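Local structure of 3-dehydroquinate dehydratase (Clostridium difficile, 4H3D) at residues B[39-43]-B[44-48]; B[70-73]-B[74-78]. The protein catalyses the cis-dehydration of 3-dehydroquinate to 3-dehydroshikimate through an imine intermediate, the third step of the chorismate pathway. All blocks are in the same frame, centred on the assembly; numbering follows the deposited sequence. Where two conformers were deposited one is given.

Interaction 1 of 2, residues B[39-43]-B[44-48]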
loop_
_atom_site.group_PDB
_atom_site.type_symbol
_atom_site.label_atom_id
_atom_site.label_comp_id
_atom_site.label_asym_id
_atom_site.label_seq_id
_atom_site.Cartn_x
_atom_site.Cartn_y
_atom_site.Cartn_z
ATOM N N LYS B 39 19.448 17.423 -13.535
ATOM C CA LYS B 39 19.363 16.945 -14.925
ATOM C C LYS B 39 18.786 15.527 -15.013
ATOM O O LYS B 39 18.148 15.180 -15.998
ATOM C CB LYS B 39 20.718 17.085 -15.627
ATOM C CG LYS B 39 21.063 18.565 -15.865
ATOM C CD LYS B 39 22.531 18.831 -16.153
ATOM C CE LYS B 39 22.970 18.328 -17.502
ATOM N NZ LYS B 39 24.391 18.710 -17.749
ATOM N N GLU B 40 18.978 14.727 -13.969
ATOM C CA GLU B 40 18.384 13.390 -13.913
ATOM C C GLU B 40 16.866 13.458 -13.628
ATOM O O GLU B 40 16.135 12.494 -13.884
ATOM C CB GLU B 40 19.059 12.544 -12.828
ATOM C CG GLU B 40 20.523 12.221 -13.087
ATOM C CD GLU B 40 20.723 11.297 -14.275
ATOM O OE1 GLU B 40 21.808 11.353 -14.893
ATOM O OE2 GLU B 40 19.798 10.521 -14.597
ATOM N N LEU B 41 16.390 14.584 -13.096
ATOM C CA LEU B 41 14.974 14.715 -12.727
ATOM C C LEU B 41 14.135 15.600 -13.652
ATOM O O LEU B 41 12.907 15.564 -13.586
ATOM C CB LEU B 41 14.863 15.302 -11.312
ATOM C CG LEU B 41 15.537 14.580 -10.147
ATOM C CD1 LEU B 41 15.398 15.414 -8.856
ATOM C CD2 LEU B 41 14.966 13.188 -9.961
ATOM N N LYS B 42 14.775 16.380 -14.515
ATOM C CA LYS B 42 14.043 17.385 -15.295
ATOM C C LYS B 42 12.971 16.859 -16.260
ATOM O O LYS B 42 12.008 17.580 -16.553
ATOM C CB LYS B 42 14.998 18.325 -16.048
ATOM C CG LYS B 42 15.446 17.843 -17.409
ATOM C CD LYS B 42 16.150 18.958 -18.185
ATOM C CE LYS B 42 17.616 19.060 -17.846
ATOM N NZ LYS B 42 18.362 17.945 -18.483
ATOM N N ASP B 43 13.129 15.629 -16.758
ATOM C CA ASP B 43 12.180 15.094 -17.730
ATOM C C ASP B 43 11.586 13.737 -17.334
ATOM O O ASP B 43 11.123 12.978 -18.190
ATOM C CB ASP B 43 12.845 14.995 -19.099
ATOM C CG ASP B 43 11.838 14.829 -20.223
ATOM O OD1 ASP B 43 10.655 15.165 -20.015
ATOM O OD2 ASP B 43 12.225 14.380 -21.316
ATOM N N ALA B 44 11.573 13.450 -16.039
ATOM C CA ALA B 44 10.998 12.210 -15.530
ATOM C C ALA B 44 9.566 12.511 -15.082
ATOM O O ALA B 44 9.171 13.674 -15.000
ATOM C CB ALA B 44 11.826 11.683 -14.382
ATOM N N CYS B 45 8.799 11.469 -14.796
ATOM C CA CYS B 45 7.437 11.657 -14.334
ATOM C C CYS B 45 7.457 11.867 -12.852
ATOM O O CYS B 45 7.421 10.919 -12.067
ATOM C CB CYS B 45 6.554 10.473 -14.675
ATOM S SG CYS B 45 6.404 10.180 -16.418
ATOM N N LEU B 46 7.581 13.123 -12.477
ATOM C CA LEU B 46 7.534 13.525 -11.089
ATOM C C LEU B 46 6.819 14.870 -11.126
ATOM O O LEU B 46 6.688 15.475 -12.194
ATOM C CB LEU B 46 8.933 13.628 -10.494
ATOM C CG LEU B 46 9.915 14.612 -11.120
ATOM C CD1 LEU B 46 9.495 16.053 -10.814
ATOM C CD2 LEU B 46 11.323 14.344 -10.594
ATOM N N ASP B 47 6.365 15.341 -9.981
ATOM C CA ASP B 47 5.584 16.542 -9.939
ATOM C C ASP B 47 6.323 17.727 -9.347
ATOM O O ASP B 47 6.198 18.830 -9.831
ATOM C CB ASP B 47 4.306 16.262 -9.149
ATOM C CG ASP B 47 3.458 15.190 -9.791
ATOM O OD1 ASP B 47 3.023 15.403 -10.934
ATOM O OD2 ASP B 47 3.228 14.125 -9.161
ATOM N N ILE B 48 7.099 17.480 -8.309
ATOM C CA ILE B 48 7.773 18.538 -7.577
ATOM C C ILE B 48 9.180 18.095 -7.235
ATOM O O ILE B 48 9.420 16.913 -6.956
ATOM C CB ILE B 48 7.030 18.813 -6.235
ATOM C CG1 ILE B 48 5.580 19.240 -6.497
ATOM C CG2 ILE B 48 7.771 19.861 -5.377
ATOM C CD1 ILE B 48 4.735 19.353 -5.233
HETATM O O HOH W 1 10.166 15.851 -14.602
#
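Leu46 folds back across a tight bend to meet Leu41, and the two side chains cross at about a right angle. One branch does most of the touching. The CD2 methyl of Leu46 rests 3.7 Å from CB of Leu41 and also lies 3.6 Å from the Leu41 carbonyl O, touching both the root of the side chain and the carbonyl oxygen. A looser approach, 3.9 Å between the two CD2 atoms, adds to the apolar contact. With chi1 at 60°, Leu46 places CG between its own backbone N and carbonyl carbon, and its CB points toward residues 39-43. In Leu41, with CG turned from the carbonyl carbon (chi1 -58°), the methyl meets CB and the carbonyl O.

The chain between them is a type I beta turn from Leu41 to Ala44, followed by an inverse gamma turn centred on Cys45, in which Leu46 N makes a weak bond of 3.0 Å to Ala44 O. A water donates to Leu41 O at 2.9 Å and so serves the Leu41 carbonyl; its link to Ala44 O is modelled too short to be trusted.

Beyond the bend, Leu41 packs on Val24 and Ile26 of strand 21-26 and, like Ala44, on Phe243 of helix 243-256. Asp47 is held through OD2 by Ile22 N, just ahead of strand 48-52. The arrangement is a compact helix-to-strand connection of a TIM barrel, turning helix 31-41 into the next parallel strand at the barrel end opposite the catalytic one.

Interaction 2 of 2, residues B[70-73]-B[74-78]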
loop_
_atom_site.group_PDB
_atom_site.type_symbol
_atom_site.label_atom_id
_atom_site.label_comp_id
_atom_site.label_asym_id
_atom_site.label_seq_id
_atom_site.Cartn_x
_atom_site.Cartn_y
_atom_site.Cartn_z
ATOM N N TYR B 70 19.724 29.860 -9.092
ATOM C CA TYR B 70 19.622 30.416 -10.462
ATOM C C TYR B 70 19.804 29.334 -11.489
ATOM O O TYR B 70 19.000 29.196 -12.406
ATOM C CB TYR B 70 20.731 31.440 -10.813
ATOM C CG TYR B 70 21.004 32.597 -9.899
ATOM C CD1 TYR B 70 20.034 33.107 -9.038
ATOM C CD2 TYR B 70 22.246 33.281 -9.998
ATOM C CE1 TYR B 70 20.323 34.215 -8.222
ATOM C CE2 TYR B 70 22.533 34.371 -9.219
ATOM C CZ TYR B 70 21.580 34.845 -8.329
ATOM O OH TYR B 70 21.891 35.936 -7.562
ATOM N N GLU B 71 20.909 28.605 -11.366
ATOM C CA GLU B 71 21.220 27.539 -12.301
ATOM C C GLU B 71 20.189 26.430 -12.271
ATOM O O GLU B 71 19.715 25.992 -13.303
ATOM C CB GLU B 71 22.600 26.959 -12.033
ATOM C CG GLU B 71 23.712 27.905 -12.366
ATOM C CD GLU B 71 25.048 27.210 -12.537
ATOM O OE1 GLU B 71 25.049 26.003 -12.893
ATOM O OE2 GLU B 71 26.091 27.875 -12.345
ATOM N N LEU B 72 19.854 25.984 -11.071
ATOM C CA LEU B 72 18.880 24.941 -10.889
ATOM C C LEU B 72 17.568 25.321 -11.590
ATOM O O LEU B 72 17.004 24.529 -12.349
ATOM C CB LEU B 72 18.659 24.727 -9.389
ATOM C CG LEU B 72 17.703 23.642 -8.911
ATOM C CD1 LEU B 72 18.089 22.285 -9.464
ATOM C CD2 LEU B 72 17.714 23.621 -7.365
ATOM N N ARG B 73 17.116 26.555 -11.365
ATOM C CA ARG B 73 15.861 27.031 -11.933
ATOM C C ARG B 73 15.906 26.909 -13.451
ATOM O O ARG B 73 14.933 26.456 -14.077
ATOM C CB ARG B 73 15.636 28.509 -11.612
ATOM C CG ARG B 73 14.309 28.844 -11.047
ATOM C CD ARG B 73 13.130 28.037 -11.598
ATOM N NE ARG B 73 12.198 27.870 -10.499
ATOM C CZ ARG B 73 11.182 27.015 -10.457
ATOM N NH1 ARG B 73 10.899 26.203 -11.472
ATOM N NH2 ARG B 73 10.444 26.988 -9.373
ATOM N N SER B 74 17.040 27.305 -14.041
ATOM C CA SER B 74 17.210 27.281 -15.500
ATOM C C SER B 74 17.096 25.873 -16.083
ATOM O O SER B 74 16.610 25.710 -17.199
ATOM C CB SER B 74 18.554 27.903 -15.918
ATOM O OG SER B 74 19.652 27.047 -15.632
ATOM N N TYR B 75 17.553 24.864 -15.336
ATOM C CA TYR B 75 17.485 23.462 -15.804
ATOM C C TYR B 75 16.125 22.781 -15.596
ATOM O O TYR B 75 15.734 21.952 -16.402
ATOM C CB TYR B 75 18.558 22.579 -15.143
ATOM C CG TYR B 75 19.934 22.692 -15.740
ATOM C CD1 TYR B 75 20.262 22.009 -16.911
ATOM C CD2 TYR B 75 20.919 23.449 -15.124
ATOM C CE1 TYR B 75 21.541 22.104 -17.467
ATOM C CE2 TYR B 75 22.200 23.549 -15.663
ATOM C CZ TYR B 75 22.504 22.874 -16.836
ATOM O OH TYR B 75 23.766 22.971 -17.370
ATOM N N ILE B 76 15.418 23.096 -14.512
ATOM C CA ILE B 76 14.140 22.412 -14.245
ATOM C C ILE B 76 12.937 23.134 -14.835
ATOM O O ILE B 76 11.803 22.628 -14.778
ATOM C CB ILE B 76 13.912 22.150 -12.765
ATOM C CG1 ILE B 76 13.578 23.438 -12.008
ATOM C CG2 ILE B 76 15.117 21.449 -12.176
ATOM C CD1 ILE B 76 13.149 23.167 -10.574
ATOM N N HIS B 77 13.198 24.319 -15.387
ATOM C CA HIS B 77 12.191 25.129 -16.066
ATOM C C HIS B 77 10.988 25.443 -15.178
ATOM O O HIS B 77 11.130 26.138 -14.187
ATOM C CB HIS B 77 11.755 24.455 -17.381
ATOM C CG HIS B 77 11.255 25.422 -18.419
ATOM N ND1 HIS B 77 9.953 25.882 -18.456
ATOM C CD2 HIS B 77 11.891 26.011 -19.464
ATOM C CE1 HIS B 77 9.813 26.716 -19.473
ATOM N NE2 HIS B 77 10.972 26.809 -20.103
ATOM N N ASP B 78 9.816 24.924 -15.524
ATOM C CA ASP B 78 8.614 25.241 -14.779
ATOM C C ASP B 78 8.182 24.158 -13.803
ATOM O O ASP B 78 7.056 24.181 -13.350
ATOM C CB ASP B 78 7.468 25.588 -15.736
ATOM C CG ASP B 78 7.674 26.935 -16.429
ATOM O OD1 ASP B 78 8.044 27.925 -15.735
ATOM O OD2 ASP B 78 7.450 27.006 -17.663
#
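Residues 70-76 form the last two turns of helix 62-76, with i to i+4 bonds such as Ile76 N to Leu72 O (3.0 Å), until His77 breaks the helical path with a positive phi of 56°. That break turns the His77 carbonyl back toward Arg73, whose NH1 donates to His77 O over 2.7 Å. The bond is bent, with an N-H...O angle of 136°, and NH1 is tilted out of the carbonyl plane. Arg73 reaches there through bends at chi2 and chi3, and CD1 of Ile76 lies over one face of its guanidinium, 3.9 Å from NH1. NH1 also bonds to Ile79 O; of the other nitrogens, NH2 forms a salt bridge with Asp115 and NE bonds to Leu113 O.

This is the helix of the beta-alpha-beta unit that links strands 48-52 and 81-84 of the TIM barrel, and Arg73 ties its C-terminal end to neighbouring loops. On the buried side, CD1 of Leu72 meets CG2 of Ile76 at 4.1 Å, the two side chains meeting at a slant; Leu72 also packs on Ala38, Ile76 on Leu81. On the flank toward helix 31-41, Glu71 O accepts from Tyr75 N, while CD2 of Tyr75 brings the ring edge within 3.4 Å. In one of two conformers, Ser74 OG may add a bond to the same oxygen. The Glu71 carboxylate itself turns to a salt bridge with Lys31.

Interactions 1 and 2 sit about 12 Å apart, centre to centre, at the C-terminal ends of two successive barrel helices, and they touch through Tyr75. CD of Lys42 packs against Tyr75 O at 3.5 Å, and CD of Lys39 lies 3.7 Å from CE1 of the Tyr75 ring. Interaction 1 runs into strand 48-52, which carries the substrate-binding residues Glu50 and Trp51, and interaction 2 lies in the helix that follows it: the side chain of Leu41 is about 8 Å from that of Glu50, and the side chain of Leu72 about 4 Å from that of Trp51. The bound comenic acid derivative lies about 13 Å from Leu41 of interaction 1, and neither contact contributes a ligand-pocket residue.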